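PDB 1DYS: endoglucanase from Humicola insolens, which hydrolyses internal beta-1,4-glucosidic linkages in cellulose as a family 6 endoglucanase and so contributes to the recycling of plant biomass. Local coordinates for residues D139-M144 / G185-A190; V181-W186 / V220-P225; P232-G237 / G274-W279; R245-I250 / F263-S268. One frame throughout, in Å; residues are numbered along the deposited sequence.

Overall arrangement
Contacts 1 and 4 are buried, contact 2 is partly buried, and contact 3 lies nearest the surface, about 22 Å from the chain centre to its own centre. Contacts 1 and 2 share Gly185 and Trp186 on helix 184-187 and hold residues of the catalytic cleft. Contact 1 is an indole packed on a helix. Contact 2 is polar, made of asparagine amides and water. Contact 3 joins two loops through aromatic rings, and its Arg276 bonds back to Asn222 and Asn224 of contact 2. Contact 4 is apolar helix-on-sheet packing, tied to contact 2 by a hydrogen bond from Tyr246 to Val181. Contacts 3 and 4 do not touch.

Contact 1. Residues D139-M144 / G185-A190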
loop_
_atom_site.group_PDB
_atom_site.type_symbol
_atom_site.label_atom_id
_atom_site.label_comp_id
_atom_site.label_asym_id
_atom_site.label_seq_id
_atom_site.Cartn_x
_atom_site.Cartn_y
_atom_site.Cartn_z
ATOM N N ASP A 139 4.288 13.384 10.060
ATOM C CA ASP A 139 3.018 14.047 10.126
ATOM C C ASP A 139 2.164 13.674 11.332
ATOM O O ASP A 139 1.028 14.127 11.349
ATOM C CB ASP A 139 2.175 13.886 8.835
ATOM C CG ASP A 139 2.863 14.593 7.689
ATOM O OD1 ASP A 139 3.602 15.579 7.997
ATOM O OD2 ASP A 139 2.663 14.232 6.507
ATOM N N ALA A 140 2.619 12.820 12.259
ATOM C CA ALA A 140 1.721 12.422 13.360
ATOM C C ALA A 140 1.346 13.660 14.176
ATOM O O ALA A 140 0.187 13.818 14.480
ATOM C CB ALA A 140 2.366 11.366 14.253
ATOM N N ILE A 141 2.342 14.440 14.572
ATOM C CA ILE A 141 1.987 15.658 15.361
ATOM C C ILE A 141 1.112 16.617 14.617
ATOM O O ILE A 141 0.180 17.223 15.181
ATOM C CB ILE A 141 3.299 16.258 15.860
ATOM C CG1 ILE A 141 3.863 15.311 16.926
ATOM C CG2 ILE A 141 3.093 17.652 16.467
ATOM C CD1 ILE A 141 5.230 15.740 17.401
ATOM N N GLY A 142 1.278 16.770 13.301
ATOM C CA GLY A 142 0.401 17.612 12.490
ATOM C C GLY A 142 -1.045 17.138 12.651
ATOM O O GLY A 142 -1.938 17.926 12.935
ATOM N N ASN A 143 -1.273 15.846 12.466
ATOM C CA ASN A 143 -2.606 15.252 12.577
ATOM C C ASN A 143 -3.160 15.404 13.989
ATOM O O ASN A 143 -4.385 15.547 14.150
ATOM C CB ASN A 143 -2.488 13.804 12.110
ATOM C CG ASN A 143 -2.531 13.576 10.616
ATOM O OD1 ASN A 143 -3.617 13.629 10.051
ATOM N ND2 ASN A 143 -1.370 13.315 10.035
ATOM N N MET A 144 -2.314 15.391 15.014
ATOM C CA MET A 144 -2.743 15.595 16.386
ATOM C C MET A 144 -3.146 17.040 16.682
ATOM O O MET A 144 -4.182 17.227 17.352
ATOM C CB MET A 144 -1.633 15.235 17.368
ATOM C CG MET A 144 -1.783 13.925 18.110
ATOM S SD MET A 144 -0.143 13.415 18.651
ATOM C CE MET A 144 0.289 12.245 17.366
ATOM N N GLY A 185 4.072 25.067 6.359
ATOM C CA GLY A 185 2.751 25.348 5.855
ATOM C C GLY A 185 1.618 24.820 6.716
ATOM O O GLY A 185 0.463 25.258 6.639
ATOM N N TRP A 186 1.917 23.760 7.445
ATOM C CA TRP A 186 0.927 23.130 8.302
ATOM C C TRP A 186 0.951 23.749 9.697
ATOM O O TRP A 186 -0.072 24.193 10.200
ATOM C CB TRP A 186 1.286 21.629 8.424
ATOM C CG TRP A 186 0.205 20.747 8.979
ATOM C CD1 TRP A 186 -0.780 21.035 9.883
ATOM C CD2 TRP A 186 0.022 19.342 8.664
ATOM N NE1 TRP A 186 -1.580 19.933 10.128
ATOM C CE2 TRP A 186 -1.092 18.884 9.373
ATOM C CE3 TRP A 186 0.685 18.445 7.811
ATOM C CZ2 TRP A 186 -1.566 17.572 9.302
ATOM C CZ3 TRP A 186 0.202 17.146 7.748
ATOM C CH2 TRP A 186 -0.890 16.707 8.490
ATOM N N LEU A 187 2.106 23.740 10.340
ATOM C CA LEU A 187 2.250 24.103 11.734
ATOM C C LEU A 187 3.106 25.345 12.002
ATOM O O LEU A 187 3.385 25.608 13.185
ATOM C CB LEU A 187 2.909 22.932 12.475
ATOM C CG LEU A 187 2.153 21.596 12.423
ATOM C CD1 LEU A 187 2.881 20.530 13.231
ATOM C CD2 LEU A 187 0.742 21.821 12.922
ATOM N N GLY A 188 3.468 26.016 10.932
ATOM C CA GLY A 188 4.325 27.204 11.028
ATOM C C GLY A 188 3.564 28.501 11.228
ATOM O O GLY A 188 4.192 29.517 11.530
ATOM N N TRP A 189 2.264 28.499 11.016
ATOM C CA TRP A 189 1.465 29.698 11.259
ATOM C C TRP A 189 1.598 30.142 12.703
ATOM O O TRP A 189 1.852 29.371 13.613
ATOM C CB TRP A 189 -0.024 29.375 11.055
ATOM C CG TRP A 189 -0.199 28.903 9.636
ATOM C CD1 TRP A 189 -0.306 27.604 9.218
ATOM C CD2 TRP A 189 -0.245 29.720 8.469
ATOM N NE1 TRP A 189 -0.439 27.580 7.845
ATOM C CE2 TRP A 189 -0.401 28.859 7.366
ATOM C CE3 TRP A 189 -0.155 31.110 8.253
ATOM C CZ2 TRP A 189 -0.494 29.333 6.057
ATOM C CZ3 TRP A 189 -0.257 31.558 6.946
ATOM C CH2 TRP A 189 -0.414 30.685 5.861
ATOM N N ALA A 190 1.318 31.428 12.904
ATOM C CA ALA A 190 1.330 31.995 14.252
ATOM C C ALA A 190 0.510 31.222 15.259
ATOM O O ALA A 190 1.003 30.852 16.324
ATOM C CB ALA A 190 0.765 33.419 14.095
#
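The carbonyl O of Asp139 is gripped twice by Asn143, and both residues border the indole of Trp186. Asn143 ND2 reaches Asp139 O at 2.9 Å, with an N-H...O angle of 152°. Asn143 N reaches the same oxygen from the opposite face of the carbonyl, in the first turn of the helix. The side-chain bond holds the Asn143 amide beside the indole, and its ND2 lies 3.8 Å from Trp186 CH2. Asn143 OD1 is bound by Ser94. Trp186 sends CG anti to its backbone N (chi1 -165°), which carries the indole across to the other helix. Its six-membered ring lies against Gly142, whose CA sits 4.0 Å from the ring centroid in a CH-pi contact over one face. The fit is close, with Gly142 C 3.4 Å from Trp186 CZ2. Glycine lets the ring come this near the backbone. The Asp139 carboxylate meets the same ring farther round its rim, obliquely, with CG 3.7 Å from Trp186 CZ3. The contact therefore sets a proton-donor residue beside a substrate-binding indole. Trp186 NE1 bonds to Thr146. Leu187 CD1 adds an apolar contact, 3.9 Å from Gly142 CA. Helices 140-146 and 184-187 follow the adjacent parallel strands 132-136 and 175-180. Helix 150-169 packs on Ala140, and helix 190-207 touches both Ile141 and Leu187.

Contact 2. Residues V181-W186 / V220-P225; sequences VANGGW and VSNYNP
Ala182 and Asn183 run past Val220 and Asn222 with their backbones held apart. The CA atoms of Ala182 and Val220 are 7.0 Å apart. Water fills part of this gap. Water 1 accepts from Val220 N at 2.8 Å and lies at the same distance from Ala182 O, to which it probably donates. Both segments follow the paired parallel strands 175-180 and 215-218. Val181 and Ala182 still bond backbone to backbone with Ser217 and Asn219. The side chains then close the gap. Asn183 CG lies between its backbone N and carbonyl carbon (chi1 70°), and this turns the amide toward the other segment. Its OD1 accepts from Asn224 ND2 at 2.9 Å, with an N-H...O angle of 147°. The same OD1 accepts from Gly185 N at 2.9 Å, from the opposite face of the carbonyl. Asn183 is the N-cap of helix 184-187, and this second bond is its capping bond. The Asn183 amide stacks on that of Asn222, planes 28° apart, with the two ND2 atoms 3.6 Å from each other. Asn224 OD1 is bound by Arg276 and Trp279, and Glu243 also accepts from Asn224 ND2. Asn222 OD1 bonds to Arg276 and accepts from Tyr223 N. Asn183 and Asn222 are both assigned to substrate binding. The bonds hold their amides in set orientations, consistent with a preformed sugar site.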
loop_
_atom_site.group_PDB
_atom_site.type_symbol
_atom_site.label_atom_id
_atom_site.label_comp_id
_atom_site.label_asym_id
_atom_site.label_seq_id
_atom_site.Cartn_x
_atom_site.Cartn_y
_atom_site.Cartn_z
ATOM N N VAL A 181 7.710 17.218 12.855
ATOM C CA VAL A 181 6.749 18.286 13.043
ATOM C C VAL A 181 6.282 18.840 11.695
ATOM O O VAL A 181 5.974 20.023 11.514
ATOM C CB VAL A 181 7.254 19.401 13.987
ATOM C CG1 VAL A 181 7.596 18.830 15.346
ATOM C CG2 VAL A 181 8.565 19.982 13.446
ATOM N N ALA A 182 5.929 17.946 10.758
ATOM C CA ALA A 182 5.269 18.294 9.496
ATOM C C ALA A 182 6.057 19.297 8.680
ATOM O O ALA A 182 7.202 19.044 8.342
ATOM C CB ALA A 182 3.853 18.781 9.826
ATOM N N ASN A 183 5.470 20.447 8.308
ATOM C CA ASN A 183 6.239 21.428 7.526
ATOM C C ASN A 183 5.694 22.791 7.932
ATOM O O ASN A 183 4.618 22.884 8.543
ATOM C CB ASN A 183 6.174 21.183 6.030
ATOM C CG ASN A 183 4.817 21.490 5.471
ATOM O OD1 ASN A 183 4.591 22.592 4.962
ATOM N ND2 ASN A 183 3.887 20.547 5.547
ATOM N N GLY A 184 6.407 23.838 7.485
ATOM C CA GLY A 184 5.974 25.187 7.904
ATOM C C GLY A 184 4.588 25.605 7.458
ATOM O O GLY A 184 3.916 26.383 8.140
ATOM N N GLY A 185 4.072 25.067 6.359
ATOM C CA GLY A 185 2.751 25.348 5.855
ATOM C C GLY A 185 1.618 24.820 6.716
ATOM O O GLY A 185 0.463 25.258 6.639
ATOM N N TRP A 186 1.917 23.760 7.445
ATOM C CA TRP A 186 0.927 23.130 8.302
ATOM C C TRP A 186 0.951 23.749 9.697
ATOM O O TRP A 186 -0.072 24.193 10.200
ATOM C CB TRP A 186 1.286 21.629 8.424
ATOM C CG TRP A 186 0.205 20.747 8.979
ATOM C CD1 TRP A 186 -0.780 21.035 9.883
ATOM C CD2 TRP A 186 0.022 19.342 8.664
ATOM N NE1 TRP A 186 -1.580 19.933 10.128
ATOM C CE2 TRP A 186 -1.092 18.884 9.373
ATOM C CE3 TRP A 186 0.685 18.445 7.811
ATOM C CZ2 TRP A 186 -1.566 17.572 9.302
ATOM C CZ3 TRP A 186 0.202 17.146 7.748
ATOM C CH2 TRP A 186 -0.890 16.707 8.490
ATOM N N VAL A 220 9.543 16.698 5.477
ATOM C CA VAL A 220 9.696 15.336 4.954
ATOM C C VAL A 220 8.562 15.079 3.973
ATOM O O VAL A 220 7.380 15.269 4.201
ATOM C CB VAL A 220 9.691 14.283 6.077
ATOM C CG1 VAL A 220 9.726 12.898 5.415
ATOM C CG2 VAL A 220 10.862 14.555 7.011
ATOM N N SER A 221 8.936 14.687 2.758
ATOM C CA SER A 221 8.076 14.475 1.626
ATOM C C SER A 221 7.459 15.752 1.084
ATOM O O SER A 221 6.632 15.588 0.195
ATOM C CB SER A 221 6.933 13.482 1.887
ATOM O OG SER A 221 7.476 12.342 2.578
ATOM N N ASN A 222 7.874 16.907 1.573
ATOM C CA ASN A 222 7.294 18.158 1.103
ATOM C C ASN A 222 8.341 18.797 0.180
ATOM O O ASN A 222 9.248 18.151 -0.302
ATOM C CB ASN A 222 6.758 19.081 2.193
ATOM C CG ASN A 222 5.498 19.772 1.751
ATOM O OD1 ASN A 222 5.567 20.707 0.956
ATOM N ND2 ASN A 222 4.325 19.333 2.228
ATOM N N TYR A 223 8.009 20.021 -0.212
ATOM C CA TYR A 223 8.739 20.720 -1.258
ATOM C C TYR A 223 9.128 22.145 -0.877
ATOM O O TYR A 223 9.563 22.893 -1.780
ATOM C CB TYR A 223 7.784 20.787 -2.461
ATOM C CG TYR A 223 7.141 19.489 -2.898
ATOM C CD1 TYR A 223 5.940 19.041 -2.327
ATOM C CD2 TYR A 223 7.759 18.693 -3.862
ATOM C CE1 TYR A 223 5.392 17.834 -2.730
ATOM C CE2 TYR A 223 7.193 17.493 -4.277
ATOM C CZ TYR A 223 6.017 17.086 -3.688
ATOM O OH TYR A 223 5.409 15.923 -4.117
ATOM N N ASN A 224 8.952 22.519 0.389
ATOM C CA ASN A 224 9.286 23.884 0.796
ATOM C C ASN A 224 10.794 24.113 0.706
ATOM O O ASN A 224 11.599 23.205 0.825
ATOM C CB ASN A 224 8.838 24.113 2.225
ATOM C CG ASN A 224 7.371 23.952 2.522
ATOM O OD1 ASN A 224 6.578 24.075 1.595
ATOM N ND2 ASN A 224 7.004 23.722 3.785
ATOM N N PRO A 225 11.171 25.336 0.335
ATOM C CA PRO A 225 12.577 25.687 0.257
ATOM C C PRO A 225 13.119 25.879 1.659
ATOM O O PRO A 225 12.386 26.270 2.564
ATOM C CB PRO A 225 12.581 27.035 -0.509
ATOM C CG PRO A 225 11.246 27.587 -0.102
ATOM C CD PRO A 225 10.263 26.455 0.185
HETATM O O HOH W 1 8.163 16.480 7.939
HETATM O O HOH W 2 6.308 17.798 5.437
#

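Contact 3. Residues P232-G237 / G274-W279; sequences PPYTSG and GARSEW
Tyr234 and Thr235, in a short 3-10 turn, lie on the indole of Trp279, so two loops of the catalytic domain are joined by aromatic packing. The first loop follows strand 215-218 and the second follows strand 270-271. Pro232 stands just before the turn. Its O accepts from Thr235 N and, at 2.7 Å, from Thr235 OG1, and its CB lies over one face of the Tyr234 ring. Tyr234 CG sits between the backbone N and the carbonyl carbon (chi1 63°), and the ring is swung onto the second loop. Trp279 CA lies over the face opposite Pro232. The Tyr234 ring and the five-membered ring of Trp279 meet obliquely, with planes 38° apart and centroids 4.6 Å apart. Tyr234 CE1 lies over the indole face, 3.2 Å from Trp279 CG. Arg276 O lies at the edge of the tyrosine ring, near its plane and 3.4 Å from Tyr234 CE2. Tyr234 OH approaches the Arg276 guanidinium obliquely, 3.3 Å from Arg276 NE, with the guanidinium plane nearly perpendicular to the ring. Water 3 accepts from Arg276 NE. The guanidinium itself is held by Asn222 and Asn224, both in the loop at the cleft, and Trp279 NE1 also bonds to Asn224. Trp279 thus links this outer packing to the substrate site. Thr235 CG2 stands over the six-membered ring of Trp279, 3.8 Å from the centroid and 11° off the ring normal.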
loop_
_atom_site.group_PDB
_atom_site.type_symbol
_atom_site.label_atom_id
_atom_site.label_comp_id
_atom_site.label_asym_id
_atom_site.label_seq_id
_atom_site.Cartn_x
_atom_site.Cartn_y
_atom_site.Cartn_z
ATOM N N PRO A 232 6.865 31.926 -1.956
ATOM C CA PRO A 232 5.603 31.944 -2.679
ATOM C C PRO A 232 4.586 32.798 -1.974
ATOM O O PRO A 232 4.513 32.866 -0.739
ATOM C CB PRO A 232 5.135 30.458 -2.667
ATOM C CG PRO A 232 6.483 29.770 -2.653
ATOM C CD PRO A 232 7.350 30.562 -1.683
ATOM N N PRO A 233 3.715 33.464 -2.725
ATOM C CA PRO A 233 2.633 34.293 -2.245
ATOM C C PRO A 233 1.702 33.682 -1.229
ATOM O O PRO A 233 1.217 34.364 -0.336
ATOM C CB PRO A 233 1.740 34.654 -3.457
ATOM C CG PRO A 233 2.571 34.235 -4.625
ATOM C CD PRO A 233 3.768 33.422 -4.190
ATOM N N TYR A 234 1.457 32.372 -1.309
ATOM C CA TYR A 234 0.589 31.671 -0.388
ATOM C C TYR A 234 1.153 31.592 1.024
ATOM O O TYR A 234 0.413 31.254 1.968
ATOM C CB TYR A 234 0.218 30.329 -1.011
ATOM C CG TYR A 234 1.330 29.348 -1.275
ATOM C CD1 TYR A 234 2.152 28.926 -0.242
ATOM C CD2 TYR A 234 1.542 28.812 -2.535
ATOM C CE1 TYR A 234 3.140 28.004 -0.482
ATOM C CE2 TYR A 234 2.552 27.896 -2.781
ATOM C CZ TYR A 234 3.337 27.489 -1.730
ATOM O OH TYR A 234 4.362 26.581 -1.900
ATOM N N THR A 235 2.423 31.944 1.195
ATOM C CA THR A 235 3.064 32.017 2.503
ATOM C C THR A 235 2.861 33.404 3.135
ATOM O O THR A 235 3.345 33.674 4.244
ATOM C CB THR A 235 4.568 31.730 2.462
ATOM O OG1 THR A 235 5.221 32.838 1.817
ATOM C CG2 THR A 235 4.924 30.465 1.696
ATOM N N SER A 236 2.116 34.296 2.484
ATOM C CA SER A 236 1.827 35.616 3.038
ATOM C C SER A 236 1.054 35.500 4.346
ATOM O O SER A 236 0.126 34.695 4.469
ATOM C CB SER A 236 1.016 36.459 2.031
ATOM O OG SER A 236 1.895 37.428 1.491
ATOM N N GLY A 237 1.527 36.212 5.370
ATOM C CA GLY A 237 0.906 36.155 6.690
ATOM C C GLY A 237 1.533 35.075 7.565
ATOM O O GLY A 237 1.206 34.992 8.750
ATOM N N GLY A 274 5.959 28.606 -9.107
ATOM C CA GLY A 274 4.633 28.295 -9.605
ATOM C C GLY A 274 4.160 26.877 -9.569
ATOM O O GLY A 274 3.107 26.508 -10.128
ATOM N N ALA A 275 4.896 26.026 -8.855
ATOM C CA ALA A 275 4.501 24.612 -8.830
ATOM C C ALA A 275 3.223 24.407 -8.050
ATOM O O ALA A 275 2.502 23.439 -8.318
ATOM C CB ALA A 275 5.628 23.745 -8.293
ATOM N N ARG A 276 2.959 25.223 -7.037
ATOM C CA ARG A 276 1.739 25.015 -6.259
ATOM C C ARG A 276 0.942 26.312 -6.176
ATOM O O ARG A 276 1.572 27.341 -6.036
ATOM C CB ARG A 276 2.172 24.670 -4.824
ATOM C CG ARG A 276 2.741 23.261 -4.713
ATOM C CD ARG A 276 2.821 22.880 -3.249
ATOM N NE ARG A 276 4.022 23.422 -2.629
ATOM C CZ ARG A 276 4.464 22.963 -1.449
ATOM N NH1 ARG A 276 3.794 22.016 -0.810
ATOM N NH2 ARG A 276 5.560 23.512 -0.944
ATOM N N SER A 277 -0.390 26.259 -6.220
ATOM C CA SER A 277 -1.191 27.458 -6.026
ATOM C C SER A 277 -1.711 27.526 -4.607
ATOM O O SER A 277 -2.177 28.550 -4.093
ATOM C CB SER A 277 -2.354 27.464 -7.041
ATOM O OG SER A 277 -3.012 26.207 -7.008
ATOM N N GLU A 278 -1.633 26.390 -3.902
ATOM C CA GLU A 278 -2.068 26.266 -2.521
ATOM C C GLU A 278 -0.943 25.574 -1.752
ATOM O O GLU A 278 -0.384 24.598 -2.269
ATOM C CB GLU A 278 -3.355 25.462 -2.415
ATOM C CG GLU A 278 -4.470 25.789 -3.386
ATOM C CD GLU A 278 -5.690 26.418 -2.750
ATOM O OE1 GLU A 278 -6.064 25.984 -1.640
ATOM O OE2 GLU A 278 -6.285 27.342 -3.354
ATOM N N TRP A 279 -0.641 26.023 -0.534
ATOM C CA TRP A 279 0.480 25.430 0.193
ATOM C C TRP A 279 0.250 23.978 0.578
ATOM O O TRP A 279 1.187 23.194 0.674
ATOM C CB TRP A 279 0.743 26.227 1.465
ATOM C CG TRP A 279 2.151 26.183 1.987
ATOM C CD1 TRP A 279 3.184 25.358 1.646
ATOM C CD2 TRP A 279 2.659 27.100 2.960
ATOM N NE1 TRP A 279 4.303 25.705 2.358
ATOM C CE2 TRP A 279 4.011 26.769 3.168
ATOM C CE3 TRP A 279 2.097 28.169 3.676
ATOM C CZ2 TRP A 279 4.787 27.464 4.097
ATOM C CZ3 TRP A 279 2.859 28.859 4.591
ATOM C CH2 TRP A 279 4.202 28.499 4.785
HETATM O O HOH W 3 5.354 25.675 -3.897
#

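Contact 4. Residues R245-I250 / F263-S268; sequences RYATNI and FIIDQS
Phe263 fills the gap between helix 245-250 and strand 263-266, and its ring rests on Ala247. Its CB is 3.9 Å from Ala247 CB. CG comes closer to the same methyl, at 3.5 Å. The first torsion leaves CG beside the backbone N (chi1 -87°), and the ring face is laid against the helix. Ala247 CA lies above the ring centre in a CH-pi contact, 3.7 Å from the centroid and 11° off the normal. CD1 and CD2 both pass under the alanine methyl. CE1 approaches the helix backbone and lies 3.5 Å from Ala247 O. CE2 is 4.3 Å from Tyr246 CE2, a looser oblique contact. At the tip, CZ meets Ile250 CB at 3.5 Å, with Ile250 CG2 at the ring edge, near its plane. The small Ala247 lets the helix sit close over the aromatic face, while Ile250 closes off its far end. Ile265, two residues on along the strand, adds its CD1 at 4.2 Å from Ala247 CB. The polar end of Tyr246 turns elsewhere, and its OH bonds to Val181 O. Val303 of strand 303-307 touches Ala247 and Ile265, and Leu193 of helix 190-207 packs on Ile250. The helix and strand directions are 154° apart, nearly antiparallel. Helix 243-255 links the adjacent parallel strands 215-218 and 262-266, a beta-alpha-beta crossover of the distorted alpha/beta barrel found in glycoside hydrolase family 6.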
loop_
_atom_site.group_PDB
_atom_site.type_symbol
_atom_site.label_atom_id
_atom_site.label_comp_id
_atom_site.label_asym_id
_atom_site.label_seq_id
_atom_site.Cartn_x
_atom_site.Cartn_y
_atom_site.Cartn_z
ATOM N N ARG A 245 13.171 29.414 8.561
ATOM C CA ARG A 245 12.459 30.235 9.540
ATOM C C ARG A 245 11.478 29.398 10.350
ATOM O O ARG A 245 11.242 29.631 11.534
ATOM C CB ARG A 245 11.800 31.467 8.942
ATOM C CG ARG A 245 12.909 32.497 8.614
ATOM C CD ARG A 245 12.273 33.591 7.769
ATOM N NE ARG A 245 12.319 33.230 6.340
ATOM C CZ ARG A 245 11.846 34.068 5.418
ATOM N NH1 ARG A 245 11.297 35.216 5.832
ATOM N NH2 ARG A 245 11.909 33.772 4.133
ATOM N N TYR A 246 10.955 28.316 9.747
ATOM C CA TYR A 246 10.061 27.449 10.547
ATOM C C TYR A 246 10.837 26.845 11.714
ATOM O O TYR A 246 10.330 26.887 12.840
ATOM C CB TYR A 246 9.464 26.357 9.657
ATOM C CG TYR A 246 8.579 25.366 10.397
ATOM C CD1 TYR A 246 7.561 25.764 11.236
ATOM C CD2 TYR A 246 8.758 24.002 10.209
ATOM C CE1 TYR A 246 6.755 24.860 11.917
ATOM C CE2 TYR A 246 7.971 23.078 10.870
ATOM C CZ TYR A 246 6.958 23.515 11.707
ATOM O OH TYR A 246 6.191 22.612 12.402
ATOM N N ALA A 247 12.048 26.342 11.442
ATOM C CA ALA A 247 12.913 25.737 12.450
ATOM C C ALA A 247 13.218 26.702 13.588
ATOM O O ALA A 247 13.122 26.354 14.768
ATOM C CB ALA A 247 14.197 25.183 11.842
ATOM N N THR A 248 13.584 27.948 13.254
ATOM C CA THR A 248 13.829 28.949 14.309
ATOM C C THR A 248 12.596 29.257 15.138
ATOM O O THR A 248 12.684 29.392 16.367
ATOM C CB THR A 248 14.397 30.245 13.673
ATOM O OG1 THR A 248 15.676 29.916 13.138
ATOM C CG2 THR A 248 14.511 31.366 14.709
ATOM N N ASN A 249 11.399 29.300 14.561
ATOM C CA ASN A 249 10.164 29.641 15.233
ATOM C C ASN A 249 9.776 28.524 16.198
ATOM O O ASN A 249 9.402 28.801 17.329
ATOM C CB ASN A 249 9.059 29.908 14.229
ATOM C CG ASN A 249 9.253 31.230 13.494
ATOM O OD1 ASN A 249 9.957 32.137 13.971
ATOM N ND2 ASN A 249 8.627 31.321 12.332
ATOM N N ILE A 250 9.877 27.279 15.700
ATOM C CA ILE A 250 9.596 26.158 16.588
ATOM C C ILE A 250 10.670 26.124 17.671
ATOM O O ILE A 250 10.335 26.013 18.854
ATOM C CB ILE A 250 9.502 24.789 15.876
ATOM C CG1 ILE A 250 8.260 24.707 14.997
ATOM C CG2 ILE A 250 9.517 23.671 16.931
ATOM C CD1 ILE A 250 6.916 24.608 15.687
ATOM N N PHE A 263 16.762 20.936 14.494
ATOM C CA PHE A 263 16.039 20.370 13.356
ATOM C C PHE A 263 16.924 19.652 12.348
ATOM O O PHE A 263 18.085 19.965 12.163
ATOM C CB PHE A 263 15.384 21.500 12.522
ATOM C CG PHE A 263 14.031 21.898 13.017
ATOM C CD1 PHE A 263 13.903 22.539 14.242
ATOM C CD2 PHE A 263 12.854 21.555 12.368
ATOM C CE1 PHE A 263 12.684 22.877 14.754
ATOM C CE2 PHE A 263 11.628 21.918 12.855
ATOM C CZ PHE A 263 11.501 22.581 14.077
ATOM N N ILE A 264 16.326 18.733 11.593
ATOM C CA ILE A 264 16.910 18.176 10.380
ATOM C C ILE A 264 15.826 18.457 9.323
ATOM O O ILE A 264 14.675 18.371 9.693
ATOM C CB ILE A 264 17.406 16.749 10.260
ATOM C CG1 ILE A 264 16.319 15.764 10.724
ATOM C CG2 ILE A 264 18.665 16.613 11.125
ATOM C CD1 ILE A 264 16.759 14.323 10.822
ATOM N N ILE A 265 16.193 18.991 8.154
ATOM C CA ILE A 265 15.160 19.464 7.217
ATOM C C ILE A 265 15.350 18.796 5.866
ATOM O O ILE A 265 16.419 18.778 5.285
ATOM C CB ILE A 265 15.272 20.985 6.962
ATOM C CG1 ILE A 265 14.917 21.719 8.259
ATOM C CG2 ILE A 265 14.297 21.448 5.873
ATOM C CD1 ILE A 265 14.777 23.205 8.197
ATOM N N ASP A 266 14.281 18.164 5.365
ATOM C CA ASP A 266 14.361 17.423 4.107
ATOM C C ASP A 266 14.447 18.450 2.967
ATOM O O ASP A 266 13.662 19.406 2.981
ATOM C CB ASP A 266 13.039 16.656 3.903
ATOM C CG ASP A 266 13.116 15.538 2.873
ATOM O OD1 ASP A 266 14.132 15.296 2.188
ATOM O OD2 ASP A 266 12.069 14.828 2.714
ATOM N N GLN A 267 15.376 18.226 2.042
ATOM C CA GLN A 267 15.408 19.006 0.808
ATOM C C GLN A 267 15.504 18.021 -0.347
ATOM O O GLN A 267 15.960 18.353 -1.426
ATOM C CB GLN A 267 16.579 20.011 0.704
ATOM C CG GLN A 267 16.467 21.191 1.662
ATOM C CD GLN A 267 15.375 22.167 1.238
ATOM O OE1 GLN A 267 15.619 23.072 0.434
ATOM N NE2 GLN A 267 14.197 21.964 1.766
ATOM N N SER A 268 14.955 16.788 -0.168
ATOM C CA SER A 268 14.968 15.805 -1.251
ATOM C C SER A 268 14.274 16.326 -2.492
ATOM O O SER A 268 14.693 16.025 -3.618
ATOM C CB SER A 268 14.248 14.517 -0.801
ATOM O OG SER A 268 12.910 14.859 -0.379
#